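Local coordinates for SnoaL-like domain-containing protein (Agrobacterium tumefaciens str. C58, PDB 3DXO) that is of unconfirmed function but, as a member of the SnoaL-like family with the NTF2-type fold, may act as an isomerase on a small molecule, at residues L6-T11 and N78-S83; P41-E46 and A52-A57; D99-N104 and D110-F115. All coordinates share one frame; numbering follows the deposited sequence.

Contact 1 of 3, residues L6-T11 and N78-S83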
ATOM      1  N   LEU B   6       2.070  15.294  -1.419  1.00 26.75           N
ATOM      2  CA  LEU B   6       2.973  15.740  -0.356  1.00 26.22           C
ATOM      3  C   LEU B   6       2.123  16.316   0.780  1.00 26.92           C
ATOM      4  O   LEU B   6       2.329  15.980   1.976  1.00 27.86           O
ATOM      5  CB  LEU B   6       3.993  16.758  -0.878  1.00 25.64           C
ATOM      6  CG  LEU B   6       4.984  17.305   0.153  1.00 25.63           C
ATOM      7  CD1 LEU B   6       5.750  16.172   0.855  1.00 24.90           C
ATOM      8  CD2 LEU B   6       5.935  18.319  -0.489  1.00 24.79           C
ATOM      9  N   THR B   7       1.154  17.152   0.399  1.00 26.13           N
ATOM     10  CA  THR B   7       0.241  17.771   1.367  1.00 25.96           C
ATOM     11  C   THR B   7      -0.469  16.686   2.203  1.00 26.02           C
ATOM     12  O   THR B   7      -0.566  16.781   3.434  1.00 25.97           O
ATOM     13  CB  THR B   7      -0.796  18.666   0.649  1.00 25.01           C
ATOM     14  OG1 THR B   7      -0.102  19.675  -0.105  1.00 24.44           O
ATOM     15  CG2 THR B   7      -1.764  19.291   1.630  1.00 22.91           C
ATOM     16  N   ILE B   8      -0.936  15.643   1.530  1.00 26.21           N
ATOM     17  CA  ILE B   8      -1.648  14.580   2.218  1.00 26.94           C
ATOM     18  C   ILE B   8      -0.703  13.899   3.216  1.00 27.57           C
ATOM     19  O   ILE B   8      -1.076  13.709   4.386  1.00 26.87           O
ATOM     20  CB  ILE B   8      -2.283  13.593   1.215  1.00 27.00           C
ATOM     21  CG1 ILE B   8      -3.345  14.332   0.370  1.00 27.17           C
ATOM     22  CG2 ILE B   8      -2.909  12.417   1.947  1.00 26.29           C
ATOM     23  CD1 ILE B   8      -3.783  13.624  -0.923  1.00 26.78           C
ATOM     24  N   ALA B   9       0.531  13.602   2.779  1.00 27.73           N
ATOM     25  CA  ALA B   9       1.507  12.952   3.650  1.00 27.70           C
ATOM     26  C   ALA B   9       1.785  13.855   4.860  1.00 27.59           C
ATOM     27  O   ALA B   9       1.763  13.404   6.017  1.00 28.13           O
ATOM     28  CB  ALA B   9       2.770  12.651   2.897  1.00 27.81           C
ATOM     29  N   GLN B  10       1.972  15.142   4.593  1.00 27.03           N
ATOM     30  CA  GLN B  10       2.248  16.112   5.667  1.00 26.62           C
ATOM     31  C   GLN B  10       1.121  16.280   6.631  1.00 26.49           C
ATOM     32  O   GLN B  10       1.375  16.359   7.803  1.00 26.75           O
ATOM     33  CB  GLN B  10       2.595  17.480   5.106  1.00 26.68           C
ATOM     34  CG  GLN B  10       3.935  17.496   4.412  1.00 26.89           C
ATOM     35  CD  GLN B  10       4.131  18.719   3.597  1.00 26.30           C
ATOM     36  OE1 GLN B  10       3.174  19.358   3.188  1.00 25.50           O
ATOM     37  NE2 GLN B  10       5.378  19.056   3.336  1.00 26.52           N
ATOM     38  N   THR B  11      -0.109  16.369   6.132  1.00 26.92           N
ATOM     39  CA  THR B  11      -1.315  16.499   6.970  1.00 26.31           C
ATOM     40  C   THR B  11      -1.471  15.252   7.834  1.00 26.73           C
ATOM     41  O   THR B  11      -1.817  15.336   9.016  1.00 26.74           O
ATOM     42  CB  THR B  11      -2.587  16.662   6.097  1.00 25.82           C
ATOM     43  OG1 THR B  11      -2.511  17.889   5.367  1.00 25.32           O
ATOM     44  CG2 THR B  11      -3.832  16.659   6.948  1.00 24.78           C
ATOM     45  N   ASN B  78      -7.158   8.802  -6.056  1.00 25.70           N
ATOM     46  CA  ASN B  78      -7.326   9.178  -4.657  1.00 26.66           C
ATOM     47  C   ASN B  78      -6.350   8.428  -3.735  1.00 26.67           C
ATOM     48  O   ASN B  78      -6.530   8.403  -2.521  1.00 25.77           O
ATOM     49  CB  ASN B  78      -8.767   8.931  -4.199  1.00 27.60           C
ATOM     50  CG  ASN B  78      -9.132   7.453  -4.183  1.00 29.26           C
ATOM     51  OD1 ASN B  78      -8.962   6.743  -5.177  1.00 30.43           O
ATOM     52  ND2 ASN B  78      -9.647   6.981  -3.044  1.00 30.46           N
ATOM     53  N   PHE B  79      -5.318   7.808  -4.304  1.00 27.25           N
ATOM     54  CA  PHE B  79      -4.298   7.119  -3.491  1.00 27.01           C
ATOM     55  C   PHE B  79      -3.003   7.903  -3.357  1.00 27.24           C
ATOM     56  O   PHE B  79      -2.482   8.449  -4.339  1.00 27.06           O
ATOM     57  CB  PHE B  79      -3.952   5.740  -4.069  1.00 26.15           C
ATOM     58  CG  PHE B  79      -5.068   4.765  -3.978  1.00 25.96           C
ATOM     59  CD1 PHE B  79      -5.392   4.183  -2.757  1.00 25.43           C
ATOM     60  CD2 PHE B  79      -5.802   4.430  -5.098  1.00 25.64           C
ATOM     61  CE1 PHE B  79      -6.434   3.285  -2.658  1.00 25.15           C
ATOM     62  CE2 PHE B  79      -6.839   3.525  -5.005  1.00 25.66           C
ATOM     63  CZ  PHE B  79      -7.156   2.952  -3.776  1.00 25.49           C
ATOM     64  N   THR B  80      -2.506   7.945  -2.126  1.00 27.15           N
ATOM     65  CA  THR B  80      -1.211   8.512  -1.808  1.00 26.99           C
ATOM     66  C   THR B  80      -0.376   7.452  -1.072  1.00 26.13           C
ATOM     67  O   THR B  80      -0.893   6.685  -0.278  1.00 25.38           O
ATOM     68  CB  THR B  80      -1.362   9.767  -0.939  1.00 27.21           C
ATOM     69  OG1 THR B  80      -2.088  10.761  -1.682  1.00 27.69           O
ATOM     70  CG2 THR B  80       0.007  10.309  -0.523  1.00 26.76           C
ATOM     71  N   ARG B  81       0.906   7.387  -1.394  1.00 26.38           N
ATOM     72  CA  ARG B  81       1.851   6.500  -0.724  1.00 26.42           C
ATOM     73  C   ARG B  81       3.062   7.286  -0.260  1.00 26.16           C
ATOM     74  O   ARG B  81       3.610   8.105  -1.006  1.00 25.73           O
ATOM     75  CB  ARG B  81       2.375   5.410  -1.647  1.00 26.89           C
ATOM     76  CG  ARG B  81       3.566   4.680  -1.010  1.00 26.82           C
ATOM     77  CD  ARG B  81       4.189   3.610  -1.865  1.00 26.33           C
ATOM     78  NE  ARG B  81       4.796   4.124  -3.078  1.00 25.42           N
ATOM     79  CZ  ARG B  81       5.665   3.442  -3.801  1.00 25.18           C
ATOM     80  NH1 ARG B  81       6.065   2.248  -3.415  1.00 25.22           N
ATOM     81  NH2 ARG B  81       6.153   3.959  -4.912  1.00 25.51           N
ATOM     82  N   PHE B  82       3.496   6.997   0.958  1.00 26.24           N
ATOM     83  CA  PHE B  82       4.651   7.655   1.530  1.00 26.84           C
ATOM     84  C   PHE B  82       5.246   6.818   2.631  1.00 26.61           C
ATOM     85  O   PHE B  82       4.599   5.895   3.163  1.00 26.29           O
ATOM     86  CB  PHE B  82       4.269   9.033   2.087  1.00 28.11           C
ATOM     87  CG  PHE B  82       3.243   8.984   3.173  1.00 28.25           C
ATOM     88  CD1 PHE B  82       3.622   8.854   4.497  1.00 28.92           C
ATOM     89  CD2 PHE B  82       1.892   9.065   2.871  1.00 28.58           C
ATOM     90  CE1 PHE B  82       2.644   8.794   5.525  1.00 29.22           C
ATOM     91  CE2 PHE B  82       0.928   8.999   3.872  1.00 28.82           C
ATOM     92  CZ  PHE B  82       1.299   8.866   5.195  1.00 28.91           C
ATOM     93  N   SER B  83       6.489   7.147   2.966  1.00 26.89           N
ATOM     94  CA  SER B  83       7.210   6.467   4.039  1.00 27.41           C
ATOM     95  C   SER B  83       7.735   7.463   5.055  1.00 27.75           C
ATOM     96  O   SER B  83       7.911   8.639   4.749  1.00 27.05           O
ATOM     97  CB  SER B  83       8.326   5.591   3.497  1.00 26.73           C
ATOM     98  OG  SER B  83       7.750   4.500   2.801  1.00 26.34           O
TER
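Ala9 of helix 3-17 lays its methyl over one face of the Phe82 ring, and this CH-pi contact is the closely fitted part of the interface. Ala9 CB lies 4.0 Å from the ring centroid, 25° off the normal and displaced toward the rim, so that it approaches Phe82 CD2 to 3.7 Å. With a chi1 of 61°, Phe82 CG sits between the backbone N and the carbonyl carbon, which brings the ring under the helix; Tyr12, Pro73 and Val101 also touch it. Two residues earlier on the strand, the contact is apolar on one side only: the end of the Ile8 chain, CD1, meets Thr80 OG1 at 3.4 Å. Ile8 also packs on Leu103. The outer side of the helix is looser and open to solvent at Thr7 and Gln10. There Thr11 OG1 bonds to Thr7 O at 3.0 Å from above the carbonyl plane, and the same oxygen accepts from Thr11 N. Phe79 and Arg81 occupy the other face of the strand, where the second subunit packs; Arg81 makes salt bridges to Asp74 of its own chain and to Asp117 of the second subunit. The arrangement joins the N-terminal helix to the curved sheet of the SnoaL-like fold. The two segments meet through carbon contacts without a hydrogen bond between them, and the hydrogen bond of Thr80 OG1 with His5 ND1, about one turn before Ile8 and Ala9 in the helix, adds a polar tie and satisfies the buried hydroxyl.

Contact 2 of 3, residues P41-E46 and A52-A57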
ATOM      1  N   PRO B  41       0.413  -3.133  11.312  1.00 27.39           N
ATOM      2  CA  PRO B  41       0.657  -4.454  11.967  1.00 27.14           C
ATOM      3  C   PRO B  41       0.411  -4.511  13.475  1.00 27.13           C
ATOM      4  O   PRO B  41       0.312  -5.599  14.027  1.00 27.72           O
ATOM      5  CB  PRO B  41       2.139  -4.745  11.678  1.00 27.01           C
ATOM      6  CG  PRO B  41       2.599  -3.660  10.716  1.00 27.13           C
ATOM      7  CD  PRO B  41       1.648  -2.500  10.829  1.00 26.53           C
ATOM      8  N   LEU B  42       0.320  -3.363  14.134  1.00 26.94           N
ATOM      9  CA  LEU B  42       0.140  -3.305  15.589  1.00 26.41           C
ATOM     10  C   LEU B  42      -1.211  -2.749  16.058  1.00 26.42           C
ATOM     11  O   LEU B  42      -1.586  -2.898  17.212  1.00 26.47           O
ATOM     12  CB  LEU B  42       1.200  -2.357  16.154  1.00 26.42           C
ATOM     13  CG  LEU B  42       2.669  -2.657  15.861  1.00 26.24           C
ATOM     14  CD1 LEU B  42       3.621  -1.537  16.359  1.00 24.39           C
ATOM     15  CD2 LEU B  42       2.999  -4.032  16.469  1.00 25.66           C
HETATM   16  N   MSE B  43      -1.940  -2.115  15.150  1.00 26.87           N
HETATM   17  CA  MSE B  43      -3.124  -1.359  15.486  1.00 26.10           C
HETATM   18  C   MSE B  43      -4.244  -1.370  14.466  1.00 27.57           C
HETATM   19  O   MSE B  43      -4.042  -1.680  13.279  1.00 27.84           O
HETATM   20  CB  MSE B  43      -2.717   0.117  15.472  1.00 25.94           C
HETATM   21  CG  MSE B  43      -2.180   0.702  16.696  1.00 24.84           C
HETATM   22 SE   MSE B  43      -1.543   2.454  16.228  0.75 22.08          SE
HETATM   23  CE  MSE B  43       0.260   1.889  16.048  1.00 21.55           C
ATOM     24  N   GLN B  44      -5.404  -0.913  14.931  1.00 27.80           N
ATOM     25  CA  GLN B  44      -6.533  -0.669  14.064  1.00 28.14           C
ATOM     26  C   GLN B  44      -7.458   0.356  14.727  1.00 27.57           C
ATOM     27  O   GLN B  44      -7.403   0.556  15.930  1.00 26.71           O
ATOM     28  CB  GLN B  44      -7.262  -1.979  13.730  1.00 28.34           C
ATOM     29  CG  GLN B  44      -8.008  -2.635  14.882  1.00 28.67           C
ATOM     30  CD  GLN B  44      -8.556  -4.010  14.508  1.00 29.49           C
ATOM     31  OE1 GLN B  44      -8.374  -4.487  13.383  1.00 31.36           O
ATOM     32  NE2 GLN B  44      -9.212  -4.659  15.455  1.00 30.48           N
ATOM     33  N   GLY B  45      -8.274   1.035  13.931  1.00 27.34           N
ATOM     34  CA  GLY B  45      -9.245   1.973  14.483  1.00 26.97           C
ATOM     35  C   GLY B  45     -10.285   2.329  13.451  1.00 26.83           C
ATOM     36  O   GLY B  45     -10.071   2.073  12.270  1.00 26.03           O
ATOM     37  N   GLU B  46     -11.427   2.866  13.886  1.00 27.02           N
ATOM     38  CA  GLU B  46     -12.391   3.388  12.922  1.00 27.68           C
ATOM     39  C   GLU B  46     -13.137   4.583  13.473  1.00 27.54           C
ATOM     40  O   GLU B  46     -13.423   4.634  14.658  1.00 28.12           O
ATOM     41  CB  GLU B  46     -13.319   2.315  12.354  1.00 27.98           C
ATOM     42  CG  GLU B  46     -14.647   1.981  13.047  1.00 28.54           C
ATOM     43  CD  GLU B  46     -15.462   0.919  12.207  1.00 29.50           C
ATOM     44  OE1 GLU B  46     -14.980   0.499  11.104  1.00 30.10           O
ATOM     45  OE2 GLU B  46     -16.573   0.487  12.641  1.00 30.28           O
ATOM     46  N   ALA B  52      -8.346   9.209  16.537  1.00 27.25           N
ATOM     47  CA  ALA B  52      -7.765  10.172  17.496  1.00 26.61           C
ATOM     48  C   ALA B  52      -7.325   9.425  18.785  1.00 25.88           C
ATOM     49  O   ALA B  52      -6.203   9.625  19.275  1.00 25.19           O
ATOM     50  CB  ALA B  52      -8.760  11.307  17.818  1.00 25.23           C
ATOM     51  N   ALA B  53      -8.193   8.543  19.290  1.00 24.99           N
ATOM     52  CA  ALA B  53      -7.896   7.761  20.504  1.00 25.17           C
ATOM     53  C   ALA B  53      -6.686   6.843  20.251  1.00 25.32           C
ATOM     54  O   ALA B  53      -5.716   6.845  21.012  1.00 25.44           O
ATOM     55  CB  ALA B  53      -9.112   6.975  20.968  1.00 22.55           C
HETATM   56  N   MSE B  54      -6.725   6.109  19.142  1.00 25.27           N
HETATM   57  CA  MSE B  54      -5.625   5.226  18.753  1.00 24.85           C
HETATM   58  C   MSE B  54      -4.273   5.949  18.737  1.00 25.42           C
HETATM   59  O   MSE B  54      -3.321   5.475  19.338  1.00 25.61           O
HETATM   60  CB  MSE B  54      -5.908   4.643  17.375  1.00 24.45           C
HETATM   61  CG  MSE B  54      -5.039   3.507  16.955  1.00 23.15           C
HETATM   62 SE   MSE B  54      -5.315   3.197  15.080  0.75 21.29          SE
HETATM   63  CE  MSE B  54      -4.488   4.741  14.434  1.00 19.72           C
ATOM     64  N   ILE B  55      -4.203   7.096  18.068  1.00 25.65           N
ATOM     65  CA  ILE B  55      -2.958   7.851  17.983  1.00 26.14           C
ATOM     66  C   ILE B  55      -2.485   8.268  19.370  1.00 26.42           C
ATOM     67  O   ILE B  55      -1.324   8.187  19.691  1.00 27.47           O
ATOM     68  CB  ILE B  55      -3.100   9.106  17.092  1.00 26.47           C
ATOM     69  CG1 ILE B  55      -3.390   8.697  15.637  1.00 26.49           C
ATOM     70  CG2 ILE B  55      -1.801   9.962  17.167  1.00 26.31           C
ATOM     71  CD1 ILE B  55      -3.870   9.809  14.731  1.00 25.94           C
ATOM     72  N   GLU B  56      -3.401   8.710  20.206  1.00 27.16           N
ATOM     73  CA  GLU B  56      -3.050   9.082  21.553  1.00 26.54           C
ATOM     74  C   GLU B  56      -2.499   7.905  22.348  1.00 26.52           C
ATOM     75  O   GLU B  56      -1.531   8.083  23.089  1.00 27.81           O
ATOM     76  CB  GLU B  56      -4.244   9.626  22.283  1.00 26.48           C
ATOM     77  CG  GLU B  56      -3.901   9.996  23.722  1.00 27.55           C
ATOM     78  CD  GLU B  56      -5.026  10.727  24.406  1.00 27.31           C
ATOM     79  OE1 GLU B  56      -5.713  11.511  23.744  1.00 28.81           O
ATOM     80  OE2 GLU B  56      -5.240  10.537  25.596  1.00 27.55           O
ATOM     81  N   ALA B  57      -3.124   6.729  22.237  1.00 25.49           N
ATOM     82  CA  ALA B  57      -2.649   5.531  22.942  1.00 24.60           C
ATOM     83  C   ALA B  57      -1.235   5.172  22.460  1.00 25.02           C
ATOM     84  O   ALA B  57      -0.366   4.859  23.266  1.00 25.07           O
ATOM     85  CB  ALA B  57      -3.611   4.364  22.754  1.00 22.96           C
TER
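Met43, in the loop just before strand 44-46, and Met54 of helix 47-61, both selenomethionines, meet at a slant in the SnoaL-like (NTF2-type) fold, the helix packing against the short outermost strand of the sheet in this chain. The selenium of Met43 comes against the middle of the Met54 chain, with Met43 SE 3.7 Å from Met54 CG. In return, the selenium of Met54 lies beside the root of its partner, Met54 SE being 4.0 Å from Met43 CB. Each chain is extended as far as its selenium and then bends, at a chi3 of -98° in Met43 and 70° in Met54, so neither terminal methyl continues the line of its side chain. Met54 CG is anti to the backbone N (chi1 -167°), which sends the chain out from the helix toward the strand and places its selenium over the backbone of Gln44 and Gly45. Gly45 carries no side chain on the face that Met54 covers, while Gln44 and Glu46 start away from the helix. The contact is wholly apolar in its side chains and lacks hydrogen bonds between the segments. Trp16 of helix 3-17 and Tyr38 of the neighbouring strand touch both selenomethionines and extend the cluster, whereas Gly45 is tied to Tyr38 through the backbone. The Met43 side chain lies about 4 Å from a bound PEG molecule, probably from the crystallisation liquor, which may mark a pocket. On the strand side, Met54 SE rests 3.5 Å from Gln44 O and 3.8 Å from Gly45 N.

Contact 3 of 3, residues D99-N104 and D110-F115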
ATOM      1  N   ASP B  99       2.872   3.853   4.317  1.00 28.76           N
ATOM      2  CA  ASP B  99       1.417   3.840   4.335  1.00 29.17           C
ATOM      3  C   ASP B  99       0.800   4.092   2.967  1.00 28.99           C
ATOM      4  O   ASP B  99       1.383   4.781   2.110  1.00 29.25           O
ATOM      5  CB  ASP B  99       0.873   4.951   5.243  1.00 30.47           C
ATOM      6  CG  ASP B  99       1.338   4.835   6.670  1.00 31.25           C
ATOM      7  OD1 ASP B  99       0.799   4.000   7.438  1.00 32.36           O
ATOM      8  OD2 ASP B  99       2.208   5.660   7.032  1.00 32.73           O
ATOM      9  N   VAL B 100      -0.403   3.544   2.789  1.00 28.60           N
ATOM     10  CA  VAL B 100      -1.213   3.810   1.616  1.00 27.92           C
ATOM     11  C   VAL B 100      -2.469   4.462   2.183  1.00 27.86           C
ATOM     12  O   VAL B 100      -3.147   3.863   2.998  1.00 27.64           O
ATOM     13  CB  VAL B 100      -1.508   2.557   0.810  1.00 26.98           C
ATOM     14  CG1 VAL B 100      -2.396   2.903  -0.410  1.00 26.77           C
ATOM     15  CG2 VAL B 100      -0.197   1.964   0.358  1.00 25.77           C
ATOM     16  N   VAL B 101      -2.741   5.695   1.753  1.00 27.85           N
ATOM     17  CA  VAL B 101      -3.882   6.482   2.215  1.00 27.54           C
ATOM     18  C   VAL B 101      -4.893   6.706   1.076  1.00 27.53           C
ATOM     19  O   VAL B 101      -4.499   6.918  -0.056  1.00 27.91           O
ATOM     20  CB  VAL B 101      -3.374   7.844   2.743  1.00 27.33           C
ATOM     21  CG1 VAL B 101      -4.526   8.738   3.173  1.00 27.28           C
ATOM     22  CG2 VAL B 101      -2.424   7.621   3.887  1.00 26.44           C
ATOM     23  N   SER B 102      -6.186   6.653   1.372  1.00 27.22           N
ATOM     24  CA  SER B 102      -7.221   6.859   0.366  1.00 27.71           C
ATOM     25  C   SER B 102      -8.081   8.040   0.766  1.00 28.02           C
ATOM     26  O   SER B 102      -8.483   8.170   1.926  1.00 29.21           O
ATOM     27  CB  SER B 102      -8.157   5.661   0.274  1.00 28.14           C
ATOM     28  OG  SER B 102      -7.457   4.445   0.370  1.00 29.94           O
ATOM     29  N   LEU B 103      -8.382   8.887  -0.202  1.00 27.34           N
ATOM     30  CA  LEU B 103      -9.255  10.011   0.014  1.00 26.56           C
ATOM     31  C   LEU B 103     -10.614   9.653  -0.530  1.00 26.26           C
ATOM     32  O   LEU B 103     -10.709   8.944  -1.519  1.00 26.92           O
ATOM     33  CB  LEU B 103      -8.690  11.258  -0.669  1.00 26.27           C
ATOM     34  CG  LEU B 103      -7.848  12.173   0.227  1.00 26.90           C
ATOM     35  CD1 LEU B 103      -6.812  11.436   1.106  1.00 27.05           C
ATOM     36  CD2 LEU B 103      -7.193  13.232  -0.590  1.00 26.48           C
ATOM     37  N   ASN B 104     -11.672  10.099   0.133  1.00 25.91           N
ATOM     38  CA  ASN B 104     -13.014   9.878  -0.381  1.00 25.76           C
ATOM     39  C   ASN B 104     -13.283  10.996  -1.391  1.00 26.25           C
ATOM     40  O   ASN B 104     -12.446  11.878  -1.566  1.00 26.32           O
ATOM     41  CB  ASN B 104     -14.056   9.815   0.741  1.00 25.45           C
ATOM     42  CG  ASN B 104     -14.103  11.081   1.590  1.00 25.25           C
ATOM     43  OD1 ASN B 104     -13.635  12.144   1.178  1.00 24.88           O
ATOM     44  ND2 ASN B 104     -14.672  10.963   2.788  1.00 24.46           N
ATOM     45  N   ASP B 110     -10.345   8.342   4.142  1.00 26.65           N
ATOM     46  CA  ASP B 110     -11.328   7.281   4.465  1.00 26.43           C
ATOM     47  C   ASP B 110     -10.700   5.905   4.700  1.00 26.26           C
ATOM     48  O   ASP B 110     -11.357   4.999   5.195  1.00 25.71           O
ATOM     49  CB  ASP B 110     -12.425   7.170   3.388  1.00 26.03           C
ATOM     50  CG  ASP B 110     -11.905   6.726   2.024  1.00 25.60           C
ATOM     51  OD1 ASP B 110     -10.722   6.390   1.866  1.00 25.32           O
ATOM     52  OD2 ASP B 110     -12.713   6.718   1.089  1.00 25.45           O
ATOM     53  N   ASN B 111      -9.428   5.741   4.366  1.00 27.03           N
ATOM     54  CA  ASN B 111      -8.812   4.434   4.525  1.00 27.95           C
ATOM     55  C   ASN B 111      -7.288   4.494   4.581  1.00 28.15           C
ATOM     56  O   ASN B 111      -6.676   5.152   3.751  1.00 29.69           O
ATOM     57  CB  ASN B 111      -9.246   3.533   3.359  1.00 28.26           C
ATOM     58  CG  ASN B 111      -9.239   2.052   3.731  1.00 28.44           C
ATOM     59  OD1 ASN B 111      -9.559   1.694   4.873  1.00 29.10           O
ATOM     60  ND2 ASN B 111      -8.893   1.185   2.777  1.00 27.82           N
ATOM     61  N   VAL B 112      -6.679   3.853   5.573  1.00 27.47           N
ATOM     62  CA  VAL B 112      -5.220   3.821   5.657  1.00 27.22           C
ATOM     63  C   VAL B 112      -4.714   2.432   6.008  1.00 27.27           C
ATOM     64  O   VAL B 112      -5.212   1.797   6.933  1.00 28.48           O
ATOM     65  CB  VAL B 112      -4.668   4.789   6.691  1.00 27.52           C
ATOM     66  CG1 VAL B 112      -3.151   4.574   6.832  1.00 26.96           C
ATOM     67  CG2 VAL B 112      -4.993   6.245   6.294  1.00 27.00           C
ATOM     68  N   VAL B 113      -3.734   1.956   5.257  1.00 26.49           N
ATOM     69  CA  VAL B 113      -3.149   0.670   5.529  1.00 26.46           C
ATOM     70  C   VAL B 113      -1.641   0.887   5.683  1.00 26.76           C
ATOM     71  O   VAL B 113      -0.975   1.258   4.733  1.00 26.46           O
ATOM     72  CB  VAL B 113      -3.467  -0.373   4.411  1.00 26.14           C
ATOM     73  CG1 VAL B 113      -2.753  -1.689   4.676  1.00 25.23           C
ATOM     74  CG2 VAL B 113      -4.973  -0.610   4.292  1.00 25.23           C
ATOM     75  N   GLY B 114      -1.111   0.635   6.883  1.00 26.74           N
ATOM     76  CA  GLY B 114       0.307   0.815   7.168  1.00 26.21           C
ATOM     77  C   GLY B 114       1.112  -0.464   7.275  1.00 26.11           C
ATOM     78  O   GLY B 114       0.562  -1.530   7.580  1.00 27.43           O
ATOM     79  N   PHE B 115       2.418  -0.357   7.012  1.00 25.61           N
ATOM     80  CA  PHE B 115       3.364  -1.480   7.096  1.00 26.26           C
ATOM     81  C   PHE B 115       4.652  -1.021   7.820  1.00 26.73           C
ATOM     82  O   PHE B 115       4.948   0.147   7.851  1.00 27.63           O
ATOM     83  CB  PHE B 115       3.706  -1.988   5.699  1.00 26.58           C
ATOM     84  CG  PHE B 115       2.518  -2.468   4.911  1.00 26.74           C
ATOM     85  CD1 PHE B 115       1.773  -1.586   4.132  1.00 26.77           C
ATOM     86  CD2 PHE B 115       2.150  -3.807   4.942  1.00 26.62           C
ATOM     87  CE1 PHE B 115       0.670  -2.024   3.408  1.00 26.94           C
ATOM     88  CE2 PHE B 115       1.065  -4.263   4.210  1.00 26.69           C
ATOM     89  CZ  PHE B 115       0.317  -3.364   3.429  1.00 26.74           C
TER
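A classic beta bulge, in which Asp110 and Asn111 together oppose the single residue Ser102, interrupts the hairpin of strands 93-103 and 109-117 near its turn. Ser102 bonds to both residues: Asp110 N donates to Ser102 O at 2.9 Å, and Ser102 N donates to Asn111 O, also at 2.9 Å. Beyond the bulge the antiparallel register is regular, and Val100 and Val113 form a hydrogen-bonded pair, Val113 N giving to Val100 O at 3.0 Å with an angle of 165° at the hydrogen. Val101 and Val112 lie side by side on the face that carries Asp99, their CG2 atoms 3.8 Å apart, and Val101 goes on to touch Phe82. Val100 and Val113 project from the other face, against Phe115 and Phe79 respectively of the second subunit. At the turn, Asn104 OD1 accepts from the backbone N of Glu106 and of Arg108. The Asp99 side chain lies about 4 Å from a bound PEG molecule, probably from the crystallisation liquor, though it may mark a pocket. The Asp99 carboxylate bonds through OD2 to Trp84 NE1, while Asp99 OD1 lies over the side-chain-less Gly114, 3.2 Å from its CA.

Contacts 1 and 3 share the middle of the sheet: strands 79-87 and 93-103 are neighbours, and Phe82 O pairs with Asp99 N across them at 2.9 Å. Contact 1 is the buried one, joining helix to sheet mainly by carbon contacts; contact 3 joins strand to strand through backbone hydrogen bonds and is only partly buried. Both reach the second subunit with residues on the face away from helix 3-17. Contact 2 lies on the opposite side of the chain's centre from contact 1, at the sheet margin, and packs selenomethionines without hydrogen bonds. It meets contact 3 lightly, where Pro41 touches Gly114 and Phe115.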